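Local structure of CRISPR-associated protein, Cse1 family (Acidimicrobium ferrooxidans, 4H3T) at residues 405-408 with 409-413; 468-471 with 472-476; 480-483 with 484-488. The protein probably serves as the large subunit of a type I-E CRISPR Cascade complex, taking part in the recognition of invading DNA. The protein carries 1 engineered substitution. All coordinates share one frame; numbering follows the deposited sequence.

All three contacts are local turns of helices in one bundle near the C-terminal end of the chain. Contact 1 lies on helix 397-415, contact 2 at the end of helix 445-473 and contact 3 at the start of helix 481-504. Their centres are about 17 Å apart for contacts 1 and 2, about 14 Å for 1 and 3, and about 11 Å for 2 and 3. A405 joins contact 1 to both others. Its CB packs 3.5 Å from F470 CE2, and its O lies 2.9 Å from W487 NE1, a probable hydrogen bond. Between contacts 2 and 3, L474 CD2 sits 3.9 Å from P483 CG. No ligand or catalytic site is assigned near them.

Contact 1. Residues 405-408 with 409-413; sequences AVTF and AAHAA
T407 and H411 run alongside each other from the same flank of helix 397-415. They are one turn apart in a helix of the C-terminal four-helix bundle of the Cse1 fold. The methyl of T407 does the touching: its CG2 is 3.5 Å from H411 CE1. H411 CG stands beside the backbone N of its own residue (chi1 -72°), which turns the imidazole back over the preceding turn. One face of the ring therefore lies over T407 O, with the oxygen 3.3 Å from the ring plane and displaced from the ring centre. That oxygen accepts the backbone bond from H411 N at 3.0 Å. It also lies 3.5 Å from H411 ND1, but the angle is too poor for a second bond. T407 OG1 turns to I403 O, one turn back, and bonds there. Helix 511-532 meets H411 through A528 and E531. With an alanine here in place of H411, the T407 methyl, A528 and E531 are likely to lose the ring they pack on.

F408 leads off in another direction. Its CG is anti to the backbone N (chi1 -173°), which carries the phenyl out to helix 511-532. There the ring meets that of F532 nearly parallel. V491 of helix 481-504 touches both F408 and A412. A412 CB rests 3.7 Å from F408 O. The same oxygen accepts the backbone bond from A412 N, at 2.9 Å.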
loop_
_atom_site.group_PDB
_atom_site.type_symbol
_atom_site.label_atom_id
_atom_site.label_comp_id
_atom_site.label_asym_id
_atom_site.label_seq_id
_atom_site.Cartn_x
_atom_site.Cartn_y
_atom_site.Cartn_z
ATOM N N ALA A 405 -21.562 -6.802 5.522
ATOM C CA ALA A 405 -21.725 -7.289 4.139
ATOM C C ALA A 405 -20.566 -8.197 3.754
ATOM O O ALA A 405 -20.766 -9.191 3.043
ATOM C CB ALA A 405 -21.828 -6.120 3.166
ATOM N N VAL A 406 -19.366 -7.869 4.226
ATOM C CA VAL A 406 -18.178 -8.700 4.020
ATOM C C VAL A 406 -18.379 -10.041 4.783
ATOM O O VAL A 406 -18.131 -11.097 4.246
ATOM C CB VAL A 406 -16.862 -7.983 4.468
ATOM C CG1 VAL A 406 -15.673 -8.931 4.357
ATOM C CG2 VAL A 406 -16.617 -6.760 3.617
ATOM N N THR A 407 -18.846 -9.965 6.029
ATOM C CA THR A 407 -19.123 -11.163 6.860
ATOM C C THR A 407 -20.162 -12.085 6.192
ATOM O O THR A 407 -20.000 -13.307 6.217
ATOM C CB THR A 407 -19.627 -10.772 8.242
ATOM O OG1 THR A 407 -18.648 -9.915 8.840
ATOM C CG2 THR A 407 -19.887 -12.000 9.136
ATOM N N PHE A 408 -21.212 -11.512 5.615
ATOM C CA PHE A 408 -22.213 -12.289 4.911
ATOM C C PHE A 408 -21.601 -12.982 3.688
ATOM O O PHE A 408 -21.860 -14.174 3.465
ATOM C CB PHE A 408 -23.443 -11.438 4.521
ATOM C CG PHE A 408 -24.540 -12.290 3.937
ATOM C CD1 PHE A 408 -25.053 -13.359 4.641
ATOM C CD2 PHE A 408 -24.979 -12.096 2.637
ATOM C CE1 PHE A 408 -25.993 -14.204 4.065
ATOM C CE2 PHE A 408 -26.027 -12.848 2.122
ATOM C CZ PHE A 408 -26.490 -13.932 2.818
ATOM N N ALA A 409 -20.792 -12.278 2.910
ATOM C CA ALA A 409 -20.089 -12.907 1.777
ATOM C C ALA A 409 -19.239 -14.127 2.265
ATOM O O ALA A 409 -19.198 -15.158 1.597
ATOM C CB ALA A 409 -19.205 -11.904 1.066
ATOM N N ALA A 410 -18.487 -13.944 3.356
ATOM C CA ALA A 410 -17.652 -14.998 3.949
ATOM C C ALA A 410 -18.527 -16.207 4.422
ATOM O O ALA A 410 -18.157 -17.346 4.154
ATOM C CB ALA A 410 -16.810 -14.452 5.090
ATOM N N HIS A 411 -19.714 -15.963 4.960
ATOM C CA HIS A 411 -20.593 -17.043 5.357
ATOM C C HIS A 411 -21.161 -17.730 4.132
ATOM O O HIS A 411 -21.287 -18.933 4.169
ATOM C CB HIS A 411 -21.760 -16.582 6.265
ATOM C CG HIS A 411 -21.336 -16.213 7.652
ATOM N ND1 HIS A 411 -21.957 -15.212 8.341
ATOM C CD2 HIS A 411 -20.382 -16.741 8.437
ATOM C CE1 HIS A 411 -21.327 -15.116 9.497
ATOM N NE2 HIS A 411 -20.380 -16.013 9.601
ATOM N N ALA A 412 -21.470 -17.011 3.045
ATOM C CA ALA A 412 -21.945 -17.683 1.819
ATOM C C ALA A 412 -20.834 -18.553 1.228
ATOM O O ALA A 412 -21.092 -19.655 0.700
ATOM C CB ALA A 412 -22.440 -16.662 0.795
ATOM N N ALA A 413 -19.595 -18.064 1.266
ATOM C CA ALA A 413 -18.453 -18.846 0.728
ATOM C C ALA A 413 -18.261 -20.145 1.535
ATOM O O ALA A 413 -18.000 -21.181 0.976
ATOM C CB ALA A 413 -17.174 -18.016 0.777
#

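Contact 2. Residues 468-471 with 472-476; sequences RHFL and TGLAN
T472 turns its hydroxyl back onto the preceding turn, where OG1 lies 3.1 Å from R468 O. The torsion that sets this (chi1 -68°) puts OG1 beside the backbone N of T472, while the methyl CG2 is anti to that nitrogen. T472 N donates to the same carbonyl at 3.0 Å, and that bond is nearly straight at 165°. The side chain of R468 plays no part here. Its guanidinium is held by D464, D382 and R383, the last through its backbone O.

G473 comes next. It has no side chain, and its N bonds to H469 O at 3.1 Å. This turn belongs to helix 445-473, a long helix of the C-terminal four-helix bundle of Cse1 proteins, and the backbone bonding shifts around L474. L474 N bonds to L471 O, three residues back, at 3.1 Å. The donor stands well above the plane of that carbonyl. Its bond to F470 O, four residues back, is weak.

The side chain of L474 carries the apolar part of the contact. CG stands beside its own backbone N, and the two methyls meet the F470 ring obliquely at its CE1 and CZ atoms. CD2 is 4.2 Å from F470 CE1, and CD1 is equally far from F470 CZ. L474 CD1 also comes within 4.4 Å of L471 CD1. V401 and A402 of helix 397-415 pack on L474, as does V390. P483 of helix 481-504 touches both F470 and L474. A475 follows with the same three-residue step, its N bonding to T472 O at 3.3 Å.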
loop_
_atom_site.group_PDB
_atom_site.type_symbol
_atom_site.label_atom_id
_atom_site.label_comp_id
_atom_site.label_asym_id
_atom_site.label_seq_id
_atom_site.Cartn_x
_atom_site.Cartn_y
_atom_site.Cartn_z
ATOM N N ARG A 468 -17.886 -3.632 -4.543
ATOM C CA ARG A 468 -17.350 -2.279 -4.755
ATOM C C ARG A 468 -18.472 -1.253 -5.073
ATOM O O ARG A 468 -18.430 -0.101 -4.584
ATOM C CB ARG A 468 -16.306 -2.314 -5.862
ATOM C CG ARG A 468 -15.000 -3.076 -5.453
ATOM C CD ARG A 468 -14.120 -3.273 -6.672
ATOM N NE ARG A 468 -12.908 -3.994 -6.302
ATOM C CZ ARG A 468 -11.810 -3.467 -5.777
ATOM N NH1 ARG A 468 -11.713 -2.159 -5.600
ATOM N NH2 ARG A 468 -10.799 -4.247 -5.422
ATOM N N HIS A 469 -19.440 -1.661 -5.899
ATOM C CA HIS A 469 -20.647 -0.883 -6.250
ATOM C C HIS A 469 -21.499 -0.663 -5.007
ATOM O O HIS A 469 -22.007 0.421 -4.799
ATOM C CB HIS A 469 -21.490 -1.593 -7.335
ATOM C CG HIS A 469 -22.651 -0.783 -7.843
ATOM N ND1 HIS A 469 -23.982 -1.239 -7.727
ATOM C CD2 HIS A 469 -22.659 0.393 -8.533
ATOM C CE1 HIS A 469 -24.742 -0.303 -8.286
ATOM N NE2 HIS A 469 -24.003 0.698 -8.793
ATOM N N PHE A 470 -21.691 -1.700 -4.204
ATOM C CA PHE A 470 -22.449 -1.599 -2.961
ATOM C C PHE A 470 -21.772 -0.601 -1.994
ATOM O O PHE A 470 -22.427 0.288 -1.460
ATOM C CB PHE A 470 -22.570 -3.026 -2.308
ATOM C CG PHE A 470 -22.708 -3.069 -0.806
ATOM C CD1 PHE A 470 -23.952 -2.961 -0.201
ATOM C CD2 PHE A 470 -21.581 -3.170 0.008
ATOM C CE1 PHE A 470 -24.059 -2.899 1.196
ATOM C CE2 PHE A 470 -21.683 -3.098 1.380
ATOM C CZ PHE A 470 -22.919 -2.984 1.980
ATOM N N LEU A 471 -20.444 -0.729 -1.811
ATOM C CA LEU A 471 -19.710 0.128 -0.903
ATOM C C LEU A 471 -19.771 1.608 -1.349
ATOM O O LEU A 471 -20.089 2.494 -0.535
ATOM C CB LEU A 471 -18.241 -0.350 -0.802
ATOM C CG LEU A 471 -17.300 0.522 0.065
ATOM C CD1 LEU A 471 -17.738 0.485 1.505
ATOM C CD2 LEU A 471 -15.887 0.054 0.058
ATOM N N THR A 472 -19.556 1.866 -2.657
ATOM C CA THR A 472 -19.661 3.239 -3.217
ATOM C C THR A 472 -21.055 3.817 -2.972
ATOM O O THR A 472 -21.170 5.003 -2.628
ATOM C CB THR A 472 -19.282 3.258 -4.736
ATOM O OG1 THR A 472 -17.872 2.969 -4.807
ATOM C CG2 THR A 472 -19.534 4.585 -5.383
ATOM N N GLY A 473 -22.087 2.991 -3.112
ATOM C CA GLY A 473 -23.494 3.444 -2.937
ATOM C C GLY A 473 -23.848 3.884 -1.525
ATOM O O GLY A 473 -24.769 4.681 -1.344
ATOM N N LEU A 474 -23.032 3.513 -0.519
ATOM C CA LEU A 474 -23.314 3.889 0.875
ATOM C C LEU A 474 -23.066 5.382 1.120
ATOM O O LEU A 474 -23.614 5.924 2.058
ATOM C CB LEU A 474 -22.512 3.074 1.877
ATOM C CG LEU A 474 -22.695 1.594 1.847
ATOM C CD1 LEU A 474 -21.863 0.931 2.950
ATOM C CD2 LEU A 474 -24.155 1.185 1.985
ATOM N N ALA A 475 -22.383 6.055 0.222
ATOM C CA ALA A 475 -22.134 7.488 0.321
ATOM C C ALA A 475 -23.409 8.349 0.344
ATOM O O ALA A 475 -23.398 9.447 0.924
ATOM C CB ALA A 475 -21.294 7.941 -0.852
ATOM N N ASN A 476 -24.468 7.934 -0.364
ATOM C CA ASN A 476 -25.652 8.788 -0.481
ATOM C C ASN A 476 -26.940 8.170 0.068
ATOM O O ASN A 476 -28.018 8.504 -0.420
ATOM C CB ASN A 476 -25.877 9.084 -1.956
ATOM C CG ASN A 476 -24.725 9.703 -2.664
ATOM O OD1 ASN A 476 -24.318 9.204 -3.712
ATOM N ND2 ASN A 476 -24.211 10.813 -2.148
#

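Contact 3. Residues 480-483 with 484-488; sequences LERP and RAEWA
R484 and P483 bury the most surface in this contact, followed by E486. R484 lays its CB against the backbone carbonyls of the turn before it, 3.5 Å from E481 O. Its chain runs out from the backbone with CG anti to N (chi1 -174°) and bends further along. E481 crosses it obliquely. E481 OE2 is 4.3 Å from R484 NE, beyond a salt bridge. OE2 lies well out of the guanidinium plane and no N-H points at it, so the attraction is probably one of charge alone. The carboxylate and guanidinium planes are 86° apart. The firm partners of the guanidinium are D404, in a salt bridge, and the backbone O of F532. These tie the arginine to two other helices.

P483 has no N-H to give, but its carbonyl is well used, with W487 N donating to P483 O at 2.8 Å. W487 CB follows, 3.3 Å from the same oxygen. F470, L474 and I477 pack on the proline.

E486 reaches back across R482 and P483. Its CG stands beside the backbone N (chi1 -69°), and the chain is extended beyond it. OE1 comes to 3.6 Å from P483 CA, and OE2 to 3.5 Å from R482 CG. The carboxylate thus touches the aliphatic part of R482, while R482 NE stays 5.5 Å from OE2. E486 N bonds to R482 O.

At the start of the helix D479 OD1 accepts from E481 N. A proline in the first turn, where a missing N-H costs little, is typical of a helix N-terminus, here that of helix 481-504 in the four-helix bundle.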
loop_
_atom_site.group_PDB
_atom_site.type_symbol
_atom_site.label_atom_id
_atom_site.label_comp_id
_atom_site.label_asym_id
_atom_site.label_seq_id
_atom_site.Cartn_x
_atom_site.Cartn_y
_atom_site.Cartn_z
ATOM N N LEU A 480 -29.991 2.737 5.736
ATOM C CA LEU A 480 -29.030 1.700 5.395
ATOM C C LEU A 480 -29.628 0.285 5.474
ATOM O O LEU A 480 -28.951 -0.661 5.115
ATOM C CB LEU A 480 -27.776 1.820 6.285
ATOM C CG LEU A 480 -27.017 3.138 6.095
ATOM C CD1 LEU A 480 -26.253 3.491 7.325
ATOM C CD2 LEU A 480 -26.109 3.101 4.880
ATOM N N GLU A 481 -30.894 0.123 5.860
ATOM C CA GLU A 481 -31.513 -1.205 5.842
ATOM C C GLU A 481 -31.747 -1.686 4.376
ATOM O O GLU A 481 -31.759 -2.873 4.106
ATOM C CB GLU A 481 -32.859 -1.214 6.628
ATOM C CG GLU A 481 -32.945 -2.392 7.586
ATOM C CD GLU A 481 -32.415 -2.071 8.974
ATOM O OE1 GLU A 481 -33.242 -1.994 9.915
ATOM O OE2 GLU A 481 -31.195 -1.808 9.104
ATOM N N ARG A 482 -31.907 -0.760 3.437
ATOM C CA ARG A 482 -32.144 -1.081 2.026
ATOM C C ARG A 482 -30.902 -1.702 1.379
ATOM O O ARG A 482 -31.000 -2.832 0.920
ATOM C CB ARG A 482 -32.599 0.190 1.310
ATOM C CG ARG A 482 -33.105 0.006 -0.093
ATOM C CD ARG A 482 -33.642 1.347 -0.580
ATOM N NE ARG A 482 -34.706 1.890 0.286
ATOM C CZ ARG A 482 -36.011 1.645 0.170
ATOM N NH1 ARG A 482 -36.467 0.848 -0.794
ATOM N NH2 ARG A 482 -36.874 2.197 1.016
ATOM N N PRO A 483 -29.705 -1.084 1.404
ATOM C CA PRO A 483 -28.552 -1.751 0.788
ATOM C C PRO A 483 -28.183 -3.082 1.489
ATOM O O PRO A 483 -27.654 -3.989 0.856
ATOM C CB PRO A 483 -27.453 -0.696 0.889
ATOM C CG PRO A 483 -27.889 0.247 1.980
ATOM C CD PRO A 483 -29.350 0.284 1.831
ATOM N N ARG A 484 -28.498 -3.202 2.786
ATOM C CA ARG A 484 -28.303 -4.433 3.579
ATOM C C ARG A 484 -29.170 -5.548 2.952
ATOM O O ARG A 484 -28.644 -6.595 2.582
ATOM C CB ARG A 484 -28.691 -4.146 5.052
ATOM C CG ARG A 484 -28.420 -5.248 6.040
ATOM C CD ARG A 484 -28.746 -4.792 7.471
ATOM N NE ARG A 484 -27.652 -4.058 8.139
ATOM C CZ ARG A 484 -26.631 -4.599 8.796
ATOM N NH1 ARG A 484 -26.508 -5.913 8.882
ATOM N NH2 ARG A 484 -25.755 -3.830 9.410
ATOM N N ALA A 485 -30.474 -5.264 2.697
ATOM C CA ALA A 485 -31.374 -6.213 2.038
ATOM C C ALA A 485 -30.949 -6.479 0.555
ATOM O O ALA A 485 -30.966 -7.638 0.101
ATOM C CB ALA A 485 -32.826 -5.732 2.129
ATOM N N GLU A 486 -30.513 -5.453 -0.177
ATOM C CA GLU A 486 -30.034 -5.657 -1.561
ATOM C C GLU A 486 -28.824 -6.551 -1.647
ATOM O O GLU A 486 -28.764 -7.431 -2.507
ATOM C CB GLU A 486 -29.636 -4.330 -2.207
ATOM C CG GLU A 486 -30.884 -3.477 -2.459
ATOM C CD GLU A 486 -30.537 -2.023 -2.727
ATOM O OE1 GLU A 486 -29.340 -1.646 -2.717
ATOM O OE2 GLU A 486 -31.488 -1.251 -2.929
ATOM N N TRP A 487 -27.842 -6.308 -0.775
ATOM C CA TRP A 487 -26.634 -7.107 -0.788
ATOM C C TRP A 487 -26.981 -8.599 -0.438
ATOM O O TRP A 487 -26.458 -9.521 -1.066
ATOM C CB TRP A 487 -25.622 -6.549 0.195
ATOM C CG TRP A 487 -24.337 -7.327 0.213
ATOM C CD1 TRP A 487 -23.814 -8.054 1.254
ATOM C CD2 TRP A 487 -23.406 -7.439 -0.862
ATOM N NE1 TRP A 487 -22.625 -8.628 0.878
ATOM C CE2 TRP A 487 -22.326 -8.229 -0.403
ATOM C CE3 TRP A 487 -23.370 -6.935 -2.177
ATOM C CZ2 TRP A 487 -21.240 -8.558 -1.225
ATOM C CZ3 TRP A 487 -22.296 -7.276 -2.991
ATOM C CH2 TRP A 487 -21.245 -8.057 -2.514
ATOM N N ALA A 488 -27.885 -8.802 0.522
ATOM C CA ALA A 488 -28.293 -10.152 0.929
ATOM C C ALA A 488 -28.836 -10.943 -0.271
ATOM O O ALA A 488 -28.454 -12.092 -0.485
ATOM C CB ALA A 488 -29.349 -10.098 2.033
#